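Local coordinates for protein sulfatase (Bacteroides fragilis CAG:558, PDB 6USS) that probably hydrolyses sulfate esters such as aryl sulfates, as a calcium-binding gut bacterial member of the sulfatase family, at residues 34-39 with 316-321; 151-156 with 389-394; 157-162 with 182-187; 234-239 with 255-260. The protein carries 1 engineered substitution. All blocks are in the same frame, centred on the assembly; numbering follows the deposited sequence.

Contact 1: residues 34-39 with 316-321; sequences PNIILF and IVIFMS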
loop_
_atom_site.group_PDB
_atom_site.type_symbol
_atom_site.label_atom_id
_atom_site.label_comp_id
_atom_site.label_asym_id
_atom_site.label_seq_id
_atom_site.Cartn_x
_atom_site.Cartn_y
_atom_site.Cartn_z
ATOM N N PRO A 34 4.119 9.436 19.625
ATOM C CA PRO A 34 4.696 8.121 19.903
ATOM C C PRO A 34 4.492 7.147 18.758
ATOM O O PRO A 34 3.567 7.275 17.951
ATOM C CB PRO A 34 3.924 7.664 21.143
ATOM C CG PRO A 34 2.547 8.268 20.929
ATOM C CD PRO A 34 2.799 9.611 20.262
ATOM N N ASN A 35 5.378 6.159 18.698
ATOM C CA ASN A 35 5.062 4.947 17.963
ATOM C C ASN A 35 4.054 4.126 18.754
ATOM O O ASN A 35 3.987 4.201 19.981
ATOM C CB ASN A 35 6.312 4.112 17.706
ATOM C CG ASN A 35 7.460 4.943 17.219
ATOM O OD1 ASN A 35 7.452 5.452 16.101
ATOM N ND2 ASN A 35 8.459 5.091 18.056
ATOM N N ILE A 36 3.278 3.333 18.031
ATOM C CA ILE A 36 2.249 2.484 18.592
ATOM C C ILE A 36 2.436 1.079 18.038
ATOM O O ILE A 36 2.492 0.888 16.816
ATOM C CB ILE A 36 0.858 3.026 18.236
ATOM C CG1 ILE A 36 0.734 4.481 18.715
ATOM C CG2 ILE A 36 -0.226 2.096 18.757
ATOM C CD1 ILE A 36 -0.592 5.163 18.389
ATOM N N ILE A 37 2.532 0.100 18.931
ATOM C CA ILE A 37 2.452 -1.305 18.561
ATOM C C ILE A 37 1.174 -1.882 19.153
ATOM O O ILE A 37 0.986 -1.873 20.380
ATOM C CB ILE A 37 3.661 -2.108 19.044
ATOM C CG1 ILE A 37 4.957 -1.586 18.433
ATOM C CG2 ILE A 37 3.466 -3.579 18.689
ATOM C CD1 ILE A 37 6.187 -2.272 19.037
ATOM N N LEU A 38 0.304 -2.391 18.277
ATOM C CA LEU A 38 -0.861 -3.191 18.648
ATOM C C LEU A 38 -0.494 -4.652 18.431
ATOM O O LEU A 38 -0.360 -5.098 17.284
ATOM C CB LEU A 38 -2.076 -2.807 17.803
ATOM C CG LEU A 38 -3.337 -3.640 18.001
ATOM C CD1 LEU A 38 -3.748 -3.616 19.470
ATOM C CD2 LEU A 38 -4.460 -3.088 17.122
ATOM N N PHE A 39 -0.299 -5.388 19.525
ATOM C CA PHE A 39 0.101 -6.798 19.482
ATOM C C PHE A 39 -1.175 -7.592 19.746
ATOM O O PHE A 39 -1.718 -7.566 20.859
ATOM C CB PHE A 39 1.209 -7.061 20.503
ATOM C CG PHE A 39 1.816 -8.451 20.472
ATOM C CD1 PHE A 39 1.211 -9.511 21.132
ATOM C CD2 PHE A 39 3.037 -8.681 19.854
ATOM C CE1 PHE A 39 1.799 -10.782 21.142
ATOM C CE2 PHE A 39 3.630 -9.952 19.858
ATOM C CZ PHE A 39 3.009 -10.999 20.497
ATOM N N ILE A 316 4.055 3.171 22.432
ATOM C CA ILE A 316 2.925 2.577 23.128
ATOM C C ILE A 316 2.777 1.129 22.675
ATOM O O ILE A 316 2.758 0.838 21.472
ATOM C CB ILE A 316 1.639 3.371 22.854
ATOM C CG1 ILE A 316 1.742 4.788 23.393
ATOM C CG2 ILE A 316 0.446 2.693 23.471
ATOM C CD1 ILE A 316 0.521 5.638 23.050
ATOM N N VAL A 317 2.667 0.220 23.635
ATOM C CA VAL A 317 2.462 -1.193 23.367
ATOM C C VAL A 317 1.083 -1.563 23.892
ATOM O O VAL A 317 0.787 -1.373 25.080
ATOM C CB VAL A 317 3.556 -2.055 24.014
ATOM C CG1 VAL A 317 3.296 -3.535 23.752
ATOM C CG2 VAL A 317 4.933 -1.636 23.524
ATOM N N ILE A 318 0.230 -2.069 23.007
ATOM C CA ILE A 318 -1.091 -2.546 23.388
ATOM C C ILE A 318 -1.150 -4.035 23.103
ATOM O O ILE A 318 -1.009 -4.461 21.950
ATOM C CB ILE A 318 -2.221 -1.813 22.655
ATOM C CG1 ILE A 318 -2.078 -0.294 22.768
ATOM C CG2 ILE A 318 -3.543 -2.234 23.251
ATOM C CD1 ILE A 318 -3.001 0.483 21.836
ATOM N N PHE A 319 -1.367 -4.816 24.151
ATOM C CA PHE A 319 -1.554 -6.254 24.055
ATOM C C PHE A 319 -3.043 -6.554 24.077
ATOM O O PHE A 319 -3.774 -6.022 24.926
ATOM C CB PHE A 319 -0.858 -6.973 25.210
ATOM C CG PHE A 319 -0.845 -8.458 25.075
ATOM C CD1 PHE A 319 -1.950 -9.214 25.450
ATOM C CD2 PHE A 319 0.277 -9.108 24.599
ATOM C CE1 PHE A 319 -1.933 -10.592 25.338
ATOM C CE2 PHE A 319 0.297 -10.491 24.477
ATOM C CZ PHE A 319 -0.809 -11.233 24.849
ATOM N N MET A 320 -3.484 -7.420 23.161
ATOM C CA MET A 320 -4.901 -7.725 23.061
ATOM C C MET A 320 -5.071 -9.099 22.426
ATOM O O MET A 320 -4.161 -9.628 21.785
ATOM C CB MET A 320 -5.622 -6.638 22.260
ATOM C CG MET A 320 -7.122 -6.820 22.141
ATOM S SD MET A 320 -7.900 -6.978 23.748
ATOM C CE MET A 320 -9.616 -6.676 23.310
ATOM N N SER A 321 -6.245 -9.685 22.636
ATOM C CA SER A 321 -6.650 -10.890 21.937
ATOM C C SER A 321 -8.021 -10.657 21.316
ATOM O O SER A 321 -8.815 -9.852 21.806
ATOM C CB SER A 321 -6.686 -12.108 22.869
ATOM O OG SER A 321 -7.174 -13.240 22.168
#
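F39 and F319 leave neighbouring parallel strands side by side and point the same way. Their planes differ by 20°, yet the rings are slid so far along each other that they barely overlap, with centroids 5.5 Å apart; F39 CD1 and F319 CE2 approach to 3.6 Å. Both side chains have CG anti to the backbone N (chi1 -174° in F39), which explains why they keep company rather than diverge. I37 and V317 project from the same face.

On the other face P34 lies alongside I316, its CG 3.9 Å from I316 CD1, while L38 leans over I318 at an angle and sets CD1 4.0 Å from I318 CB. This is the principle of in-register parallel pairing: residues bridged across the strands share a face; here this sets aliphatic against aliphatic and ring beside ring. The backbone keeps that register through I316 N to N35 O, I37 N to I316 O, I318 N to I37 O and F39 N to I318 O. A last bond, M320 N to F39 O at 2.9 Å, is more bent, with 143° at the hydrogen.

The pair lies deep in the large mixed sheet of the sulfatase fold, related to that of alkaline phosphatase. Strand 253-258 flanks strand 35-41 on its other edge, where N35 OD1 accepts a bond from F253 N. Helix 283-308 covers the face carrying F39 and V317, and helix 383-390 packs on the face of I36, I316 and I318.

Contact 2: residues 151-156 with 389-394; sequences EILKDN and EMAQVK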
loop_
_atom_site.group_PDB
_atom_site.type_symbol
_atom_site.label_atom_id
_atom_site.label_comp_id
_atom_site.label_asym_id
_atom_site.label_seq_id
_atom_site.Cartn_x
_atom_site.Cartn_y
_atom_site.Cartn_z
ATOM N N GLU A 151 -5.621 3.927 7.457
ATOM C CA GLU A 151 -5.646 5.040 6.513
ATOM C C GLU A 151 -5.511 6.377 7.234
ATOM O O GLU A 151 -4.796 7.273 6.770
ATOM C CB GLU A 151 -6.940 5.002 5.697
ATOM C CG GLU A 151 -6.929 5.864 4.425
ATOM C CD GLU A 151 -5.970 5.325 3.347
ATOM O OE1 GLU A 151 -5.931 4.086 3.146
ATOM O OE2 GLU A 151 -5.263 6.141 2.702
ATOM N N ILE A 152 -6.181 6.528 8.377
ATOM C CA ILE A 152 -6.158 7.806 9.081
ATOM C C ILE A 152 -4.791 8.046 9.708
ATOM O O ILE A 152 -4.257 9.166 9.665
ATOM C CB ILE A 152 -7.283 7.859 10.128
ATOM C CG1 ILE A 152 -8.649 7.703 9.461
ATOM C CG2 ILE A 152 -7.253 9.171 10.852
ATOM C CD1 ILE A 152 -9.766 7.675 10.471
ATOM N N LEU A 153 -4.207 6.998 10.302
ATOM C CA LEU A 153 -2.830 7.080 10.774
ATOM C C LEU A 153 -1.880 7.398 9.621
ATOM O O LEU A 153 -1.054 8.312 9.722
ATOM C CB LEU A 153 -2.431 5.772 11.469
ATOM C CG LEU A 153 -3.134 5.465 12.794
ATOM C CD1 LEU A 153 -2.794 4.074 13.303
ATOM C CD2 LEU A 153 -2.764 6.500 13.822
ATOM N N LYS A 154 -1.996 6.657 8.511
ATOM C CA LYS A 154 -1.141 6.893 7.346
ATOM C C LYS A 154 -1.272 8.331 6.853
ATOM O O LYS A 154 -0.270 9.041 6.695
ATOM C CB LYS A 154 -1.492 5.893 6.238
ATOM C CG LYS A 154 -0.613 5.924 4.971
ATOM C CD LYS A 154 -1.351 5.259 3.775
ATOM C CE LYS A 154 -1.168 6.059 2.457
ATOM N NZ LYS A 154 0.299 6.437 2.141
ATOM N N ASP A 155 -2.510 8.796 6.658
ATOM C CA ASP A 155 -2.738 10.136 6.134
ATOM C C ASP A 155 -2.311 11.229 7.104
ATOM O O ASP A 155 -2.150 12.382 6.689
ATOM C CB ASP A 155 -4.213 10.312 5.766
ATOM C CG ASP A 155 -4.677 9.349 4.647
ATOM O OD1 ASP A 155 -3.857 8.889 3.803
ATOM O OD2 ASP A 155 -5.891 9.052 4.621
ATOM N N ASN A 156 -2.107 10.903 8.378
ATOM C CA ASN A 156 -1.623 11.871 9.354
ATOM C C ASN A 156 -0.131 11.738 9.638
ATOM O O ASN A 156 0.355 12.332 10.606
ATOM C CB ASN A 156 -2.406 11.753 10.659
ATOM C CG ASN A 156 -3.713 12.505 10.615
ATOM O OD1 ASN A 156 -3.791 13.664 11.028
ATOM N ND2 ASN A 156 -4.758 11.846 10.121
ATOM N N GLU A 389 -6.333 8.868 19.084
ATOM C CA GLU A 389 -6.041 9.866 20.108
ATOM C C GLU A 389 -4.620 9.713 20.634
ATOM O O GLU A 389 -3.940 10.709 20.907
ATOM C CB GLU A 389 -7.050 9.757 21.252
ATOM C CG GLU A 389 -6.750 10.652 22.454
ATOM C CD GLU A 389 -7.928 10.741 23.433
ATOM O OE1 GLU A 389 -8.995 10.123 23.161
ATOM O OE2 GLU A 389 -7.794 11.445 24.465
ATOM N N MET A 390 -4.155 8.471 20.785
ATOM C CA MET A 390 -2.771 8.259 21.177
ATOM C C MET A 390 -1.838 8.870 20.153
ATOM O O MET A 390 -0.772 9.399 20.501
ATOM C CB MET A 390 -2.481 6.766 21.325
ATOM C CG MET A 390 -2.996 6.127 22.580
ATOM S SD MET A 390 -3.052 4.347 22.314
ATOM C CE MET A 390 -3.355 3.710 23.946
ATOM N N ALA A 391 -2.218 8.789 18.878
ATOM C CA ALA A 391 -1.420 9.328 17.784
ATOM C C ALA A 391 -1.616 10.828 17.599
ATOM O O ALA A 391 -1.024 11.415 16.684
ATOM C CB ALA A 391 -1.751 8.581 16.493
ATOM N N GLN A 392 -2.412 11.458 18.464
ATOM C CA GLN A 392 -2.644 12.898 18.422
ATOM C C GLN A 392 -3.248 13.314 17.089
ATOM O O GLN A 392 -2.953 14.388 16.564
ATOM C CB GLN A 392 -1.357 13.675 18.712
ATOM C CG GLN A 392 -0.670 13.252 19.989
ATOM C CD GLN A 392 0.671 13.932 20.150
ATOM O OE1 GLN A 392 0.938 14.964 19.524
ATOM N NE2 GLN A 392 1.535 13.350 20.970
ATOM N N VAL A 393 -4.058 12.431 16.518
ATOM C CA VAL A 393 -4.911 12.791 15.394
ATOM C C VAL A 393 -6.107 13.542 15.970
ATOM O O VAL A 393 -7.173 12.956 16.207
ATOM C CB VAL A 393 -5.329 11.545 14.590
ATOM C CG1 VAL A 393 -6.070 11.937 13.307
ATOM C CG2 VAL A 393 -4.093 10.722 14.251
ATOM N N LYS A 394 -5.934 14.844 16.215
ATOM C CA LYS A 394 -6.933 15.580 16.985
ATOM C C LYS A 394 -8.224 15.804 16.212
ATOM O O LYS A 394 -9.251 16.083 16.830
ATOM C CB LYS A 394 -6.345 16.915 17.508
ATOM C CG LYS A 394 -5.225 16.668 18.542
ATOM C CD LYS A 394 -4.250 17.827 18.752
ATOM C CE LYS A 394 -3.527 17.737 20.122
ATOM N NZ LYS A 394 -3.758 16.471 20.926
#
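I152, L153 and N156 meet A391 and V393 in a small, largely apolar contact between the C-terminal end of helix 149-155 and the turn that follows helix 383-390, with no hydrogen bond crossing it. V393 fills the middle. One of its methyls, CG1, lies against the amide of N156, 3.4 Å from ND2, and also reaches I152 CG2 at 3.9 Å. Its other methyl, CG2, faces L153 CD2 more loosely. Beside it, L153 CD2 meets A391 CB at 3.5 Å.

The N156 amide is not at liberty to turn against V393: ND2 donates back to I152 O at 2.8 Å, nearly straight (164°) and close to the amide plane, which fixes the flat group against the valine. The backbone of the second segment accounts for where that valine sits. A Schellman motif ends helix 383-390 at Q392, whose phi is positive (60°), and an inverse gamma turn centred on V393 follows, so the chain swings round and presents the V393 methyls to the first helix. L153 and I152 also pack on I387, L388 and Y384 of helix 383-390. Elsewhere on helix 149-155, E151 forms a salt bridge with K154 of the second subunit.

Contact 3: residues 157-162 with 182-187; sequences GYHTIH and GFEVNI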
loop_
_atom_site.group_PDB
_atom_site.type_symbol
_atom_site.label_atom_id
_atom_site.label_comp_id
_atom_site.label_asym_id
_atom_site.label_seq_id
_atom_site.Cartn_x
_atom_site.Cartn_y
_atom_site.Cartn_z
ATOM N N GLY A 157 0.604 10.965 8.832
ATOM C CA GLY A 157 2.053 10.937 8.908
ATOM C C GLY A 157 2.669 9.683 9.486
ATOM O O GLY A 157 3.898 9.607 9.559
ATOM N N TYR A 158 1.884 8.691 9.876
ATOM C CA TYR A 158 2.464 7.467 10.410
ATOM C C TYR A 158 2.932 6.541 9.294
ATOM O O TYR A 158 2.356 6.508 8.200
ATOM C CB TYR A 158 1.454 6.744 11.298
ATOM C CG TYR A 158 1.489 7.225 12.727
ATOM C CD1 TYR A 158 0.964 8.475 13.070
ATOM C CD2 TYR A 158 2.049 6.438 13.735
ATOM C CE1 TYR A 158 0.986 8.927 14.375
ATOM C CE2 TYR A 158 2.077 6.880 15.042
ATOM C CZ TYR A 158 1.551 8.126 15.360
ATOM O OH TYR A 158 1.591 8.560 16.674
ATOM N N HIS A 159 4.014 5.807 9.570
ATOM C CA HIS A 159 4.439 4.690 8.728
ATOM C C HIS A 159 3.744 3.439 9.264
ATOM O O HIS A 159 3.998 3.024 10.399
ATOM C CB HIS A 159 5.959 4.540 8.741
ATOM C CG HIS A 159 6.453 3.329 8.008
ATOM N ND1 HIS A 159 6.242 3.134 6.658
ATOM C CD2 HIS A 159 7.148 2.246 8.437
ATOM C CE1 HIS A 159 6.794 1.993 6.285
ATOM N NE2 HIS A 159 7.350 1.433 7.345
ATOM N N THR A 160 2.848 2.854 8.464
ATOM C CA THR A 160 1.931 1.821 8.939
ATOM C C THR A 160 2.380 0.446 8.466
ATOM O O THR A 160 2.606 0.241 7.266
ATOM C CB THR A 160 0.518 2.108 8.441
ATOM O OG1 THR A 160 0.549 2.265 7.021
ATOM C CG2 THR A 160 0.013 3.397 9.041
ATOM N N ILE A 161 2.496 -0.490 9.403
ATOM C CA ILE A 161 2.995 -1.833 9.130
ATOM C C ILE A 161 1.968 -2.842 9.617
ATOM O O ILE A 161 1.543 -2.781 10.778
ATOM C CB ILE A 161 4.341 -2.099 9.829
ATOM C CG1 ILE A 161 5.364 -1.030 9.478
ATOM C CG2 ILE A 161 4.847 -3.493 9.501
ATOM C CD1 ILE A 161 6.561 -1.043 10.384
ATOM N N HIS A 162 1.596 -3.780 8.740
ATOM C CA HIS A 162 0.790 -4.941 9.099
ATOM C C HIS A 162 1.618 -6.223 9.027
ATOM O O HIS A 162 2.295 -6.491 8.021
ATOM C CB HIS A 162 -0.435 -5.124 8.200
ATOM C CG HIS A 162 -1.076 -6.464 8.377
ATOM N ND1 HIS A 162 -1.964 -6.734 9.401
ATOM C CD2 HIS A 162 -0.864 -7.643 7.747
ATOM C CE1 HIS A 162 -2.322 -8.006 9.347
ATOM N NE2 HIS A 162 -1.669 -8.580 8.353
ATOM N N GLY A 182 -4.893 0.606 4.146
ATOM C CA GLY A 182 -4.081 1.697 4.644
ATOM C C GLY A 182 -2.736 1.330 5.243
ATOM O O GLY A 182 -2.087 2.203 5.815
ATOM N N PHE A 183 -2.291 0.080 5.129
ATOM C CA PHE A 183 -0.953 -0.305 5.568
ATOM C C PHE A 183 0.055 -0.129 4.427
ATOM O O PHE A 183 -0.178 -0.578 3.296
ATOM C CB PHE A 183 -0.949 -1.754 6.074
ATOM C CG PHE A 183 -1.663 -1.945 7.393
ATOM C CD1 PHE A 183 -0.996 -1.735 8.604
ATOM C CD2 PHE A 183 -3.002 -2.339 7.423
ATOM C CE1 PHE A 183 -1.649 -1.915 9.834
ATOM C CE2 PHE A 183 -3.675 -2.523 8.642
ATOM C CZ PHE A 183 -2.997 -2.304 9.854
ATOM N N GLU A 184 1.170 0.543 4.721
ATOM C CA GLU A 184 2.204 0.719 3.710
ATOM C C GLU A 184 3.076 -0.517 3.550
ATOM O O GLU A 184 3.675 -0.702 2.481
ATOM C CB GLU A 184 3.062 1.926 4.062
ATOM C CG GLU A 184 2.286 3.236 4.094
ATOM C CD GLU A 184 3.142 4.388 4.579
ATOM O OE1 GLU A 184 3.882 4.201 5.571
ATOM O OE2 GLU A 184 3.088 5.475 3.963
ATOM N N VAL A 185 3.128 -1.368 4.581
ATOM C CA VAL A 185 3.935 -2.584 4.613
ATOM C C VAL A 185 3.040 -3.748 5.033
ATOM O O VAL A 185 2.315 -3.651 6.033
ATOM C CB VAL A 185 5.133 -2.446 5.579
ATOM C CG1 VAL A 185 5.863 -3.784 5.738
ATOM C CG2 VAL A 185 6.084 -1.342 5.101
ATOM N N ASN A 186 3.092 -4.848 4.274
ATOM C CA ASN A 186 2.298 -6.047 4.550
ATOM C C ASN A 186 3.217 -7.255 4.666
ATOM O O ASN A 186 3.923 -7.590 3.709
ATOM C CB ASN A 186 1.246 -6.296 3.456
ATOM C CG ASN A 186 0.464 -7.596 3.675
ATOM O OD1 ASN A 186 0.494 -8.173 4.764
ATOM N ND2 ASN A 186 -0.254 -8.047 2.646
ATOM N N ILE A 187 3.189 -7.918 5.820
ATOM C CA ILE A 187 3.834 -9.211 6.009
ATOM C C ILE A 187 2.735 -10.236 6.284
ATOM O O ILE A 187 2.074 -10.188 7.336
ATOM C CB ILE A 187 4.862 -9.192 7.150
ATOM C CG1 ILE A 187 6.000 -8.207 6.851
ATOM C CG2 ILE A 187 5.405 -10.592 7.404
ATOM C CD1 ILE A 187 6.777 -7.767 8.114
HETATM O O HOH W 1 3.380 7.489 5.850
#
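E184 reaches from just before strand 185-187 back along T160 and H159 of the neighbouring strand. Its CB rests 3.6 Å from T160 O, and CG passes T160 OG1 at 3.5 Å. Beyond CG the chain is extended (chi2 174°), which carries the carboxylate to H159. There OE1 takes the ND1 proton of H159 at 2.8 Å, on the anti side and 30° out of the carboxylate plane, and T160 N adds a weak bond. OE2 turns instead to a water 2.8 Å away that also bonds Y158 O, and to H180 ND1 of the second subunit, so both oxygens have partners.

The two segments form a parallel pairing, I161 with V185 and H162 with N186, by which the short strand 185-187 joins strand 159-164 of the central mixed sheet. T160 OG1 stitches on the loop that leads into strand 185-187: it donates to a lone pair of G182 O at 2.9 Å and accepts from E184 N at 2.9 Å.

Within that loop, F183 turns a face to H162, whose CB stands 3.6 Å from the F183 ring centroid in a CH-pi contact. The imidazole is directed edge-on toward the same ring, with planes at 64°. Its NE2 bonds G164 O, and its CD2 comes to 3.3 Å from N186 OD1, which accepts from G189 N.

Contact 4: residues 234-239 with 255-260; sequences ALTLEA and LYMAHY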
loop_
_atom_site.group_PDB
_atom_site.type_symbol
_atom_site.label_atom_id
_atom_site.label_comp_id
_atom_site.label_asym_id
_atom_site.label_seq_id
_atom_site.Cartn_x
_atom_site.Cartn_y
_atom_site.Cartn_z
ATOM N N ALA A 234 9.009 -16.682 12.466
ATOM C CA ALA A 234 9.143 -16.019 11.174
ATOM C C ALA A 234 8.482 -14.649 11.188
ATOM O O ALA A 234 9.045 -13.668 10.681
ATOM C CB ALA A 234 8.535 -16.882 10.068
ATOM N N LEU A 235 7.284 -14.563 11.761
ATOM C CA LEU A 235 6.582 -13.287 11.806
ATOM C C LEU A 235 7.366 -12.262 12.609
ATOM O O LEU A 235 7.457 -11.093 12.213
ATOM C CB LEU A 235 5.178 -13.479 12.392
ATOM C CG LEU A 235 4.205 -14.289 11.531
ATOM C CD1 LEU A 235 2.820 -14.381 12.177
ATOM C CD2 LEU A 235 4.125 -13.668 10.133
ATOM N N THR A 236 7.949 -12.686 13.736
ATOM C CA THR A 236 8.731 -11.768 14.557
ATOM C C THR A 236 9.977 -11.271 13.823
ATOM O O THR A 236 10.302 -10.081 13.885
ATOM C CB THR A 236 9.112 -12.442 15.876
ATOM O OG1 THR A 236 7.943 -13.039 16.452
ATOM C CG2 THR A 236 9.680 -11.423 16.835
ATOM N N LEU A 237 10.683 -12.155 13.113
ATOM C CA LEU A 237 11.897 -11.716 12.433
ATOM C C LEU A 237 11.586 -10.750 11.294
ATOM O O LEU A 237 12.338 -9.790 11.076
ATOM C CB LEU A 237 12.688 -12.914 11.917
ATOM C CG LEU A 237 13.200 -13.811 13.039
ATOM C CD1 LEU A 237 13.473 -15.212 12.478
ATOM C CD2 LEU A 237 14.443 -13.212 13.707
ATOM N N GLU A 238 10.483 -10.970 10.563
ATOM C CA GLU A 238 10.124 -10.013 9.516
ATOM C C GLU A 238 9.590 -8.716 10.104
ATOM O O GLU A 238 9.815 -7.640 9.541
ATOM C CB GLU A 238 9.111 -10.622 8.553
ATOM C CG GLU A 238 9.655 -11.833 7.820
ATOM C CD GLU A 238 10.794 -11.491 6.845
ATOM O OE1 GLU A 238 10.577 -10.676 5.911
ATOM O OE2 GLU A 238 11.907 -12.040 7.020
ATOM N N ALA A 239 8.889 -8.788 11.233
ATOM C CA ALA A 239 8.502 -7.561 11.917
ATOM C C ALA A 239 9.733 -6.780 12.365
ATOM O O ALA A 239 9.767 -5.544 12.273
ATOM C CB ALA A 239 7.604 -7.874 13.113
ATOM N N LEU A 255 2.770 -0.442 14.160
ATOM C CA LEU A 255 2.913 -1.841 13.808
ATOM C C LEU A 255 1.706 -2.598 14.342
ATOM O O LEU A 255 1.485 -2.632 15.556
ATOM C CB LEU A 255 4.203 -2.406 14.388
ATOM C CG LEU A 255 4.300 -3.934 14.350
ATOM C CD1 LEU A 255 4.166 -4.416 12.943
ATOM C CD2 LEU A 255 5.624 -4.415 14.952
ATOM N N TYR A 256 0.925 -3.192 13.444
ATOM C CA TYR A 256 -0.161 -4.092 13.844
ATOM C C TYR A 256 0.400 -5.506 13.818
ATOM O O TYR A 256 0.381 -6.188 12.792
ATOM C CB TYR A 256 -1.370 -3.958 12.923
ATOM C CG TYR A 256 -2.558 -4.867 13.254
ATOM C CD1 TYR A 256 -2.971 -5.087 14.570
ATOM C CD2 TYR A 256 -3.291 -5.477 12.234
ATOM C CE1 TYR A 256 -4.085 -5.911 14.864
ATOM C CE2 TYR A 256 -4.391 -6.284 12.512
ATOM C CZ TYR A 256 -4.787 -6.500 13.828
ATOM O OH TYR A 256 -5.883 -7.311 14.067
ATOM N N MET A 257 0.913 -5.952 14.964
ATOM C CA MET A 257 1.488 -7.293 15.086
ATOM C C MET A 257 0.363 -8.256 15.433
ATOM O O MET A 257 0.002 -8.416 16.596
ATOM C CB MET A 257 2.586 -7.306 16.142
ATOM C CG MET A 257 3.355 -8.605 16.214
ATOM S SD MET A 257 4.490 -8.736 14.822
ATOM C CE MET A 257 5.038 -10.444 14.964
ATOM N N ALA A 258 -0.200 -8.907 14.412
ATOM C CA ALA A 258 -1.390 -9.745 14.568
ATOM C C ALA A 258 -1.017 -11.204 14.309
ATOM O O ALA A 258 -1.026 -11.657 13.167
ATOM C CB ALA A 258 -2.507 -9.279 13.634
ATOM N N HIS A 259 -0.721 -11.937 15.383
ATOM C CA HIS A 259 -0.239 -13.310 15.273
ATOM C C HIS A 259 -1.297 -14.242 14.692
ATOM O O HIS A 259 -2.505 -14.042 14.868
ATOM C CB HIS A 259 0.198 -13.840 16.642
ATOM C CG HIS A 259 1.605 -13.496 16.973
ATOM N ND1 HIS A 259 2.675 -14.180 16.441
ATOM C CD2 HIS A 259 2.129 -12.511 17.739
ATOM C CE1 HIS A 259 3.800 -13.638 16.872
ATOM N NE2 HIS A 259 3.496 -12.625 17.665
ATOM N N TYR A 260 -0.825 -15.269 13.982
ATOM C CA TYR A 260 -1.718 -16.374 13.660
ATOM C C TYR A 260 -1.907 -17.295 14.861
ATOM O O TYR A 260 -2.976 -17.901 15.009
ATOM C CB TYR A 260 -1.195 -17.155 12.452
ATOM C CG TYR A 260 -1.453 -16.446 11.154
ATOM C CD1 TYR A 260 -2.698 -16.500 10.558
ATOM C CD2 TYR A 260 -0.458 -15.711 10.533
ATOM C CE1 TYR A 260 -2.952 -15.840 9.382
ATOM C CE2 TYR A 260 -0.695 -15.034 9.350
ATOM C CZ TYR A 260 -1.953 -15.105 8.770
ATOM O OH TYR A 260 -2.226 -14.460 7.574
#
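M257 and L235 supply the bumps of this helix-on-strand contact, and each finds its hollow on the partner. Bent at chi2 (75°), the M257 side chain brings its methyl to the helix, where CE settles over the backbone between L235 and T236, 3.7 Å from L235 O and 4.0 Å from L235 CB. The small A239 leaves room for the sulfur: its CB lies 3.7 Å from M257 SD, and it touches L255 CD2 more loosely.

Conversely, L235 reaches toward the strand, with CD1 between the two rings that follow it. That methyl meets Y260 CD2 at 3.9 Å, near the plane of the phenol ring and at its edge, and sits obliquely to the H259 imidazole at 4.3 Å from ND1. Helix segment 234-239 runs almost antiparallel to strand segment 255-258 (171°, axes 10.2 Å apart), as expected of a helix that leads into a parallel strand of an alpha/beta sheet.

No hydrogen bond spans the contact. The polar tips are engaged elsewhere, T236 OG1 with S232 O and S298 OG, H259 NE2 with S298 OG, Y260 OH with A188 O. Cohesion therefore rests on buried methyl, sulfur and ring surfaces that fit by shape.

Overall arrangement
Contacts 1, 3 and 4 share the central sheet: strand 253-258 lies between strands 35-41 and 159-164, with L38 O to M257 N (2.8 Å) and I161 O to Y256 N (2.8 Å) joining contact 4 to contacts 1 and 3. Contact 2 packs on contact 1 through M390, and Y158 OH of contact 3 bonds P34 O at 2.7 Å. The C-terminal ends of strands 35-41 and 315-321 lead into the calcium site, formed by D42, D43, D322, N323 and the engineered C88. Contact 4 approaches it too, the Y260 side chain lying about 9 Å from the metal. Contact 2 lies away from the site, and both it and contact 3 touch the second subunit.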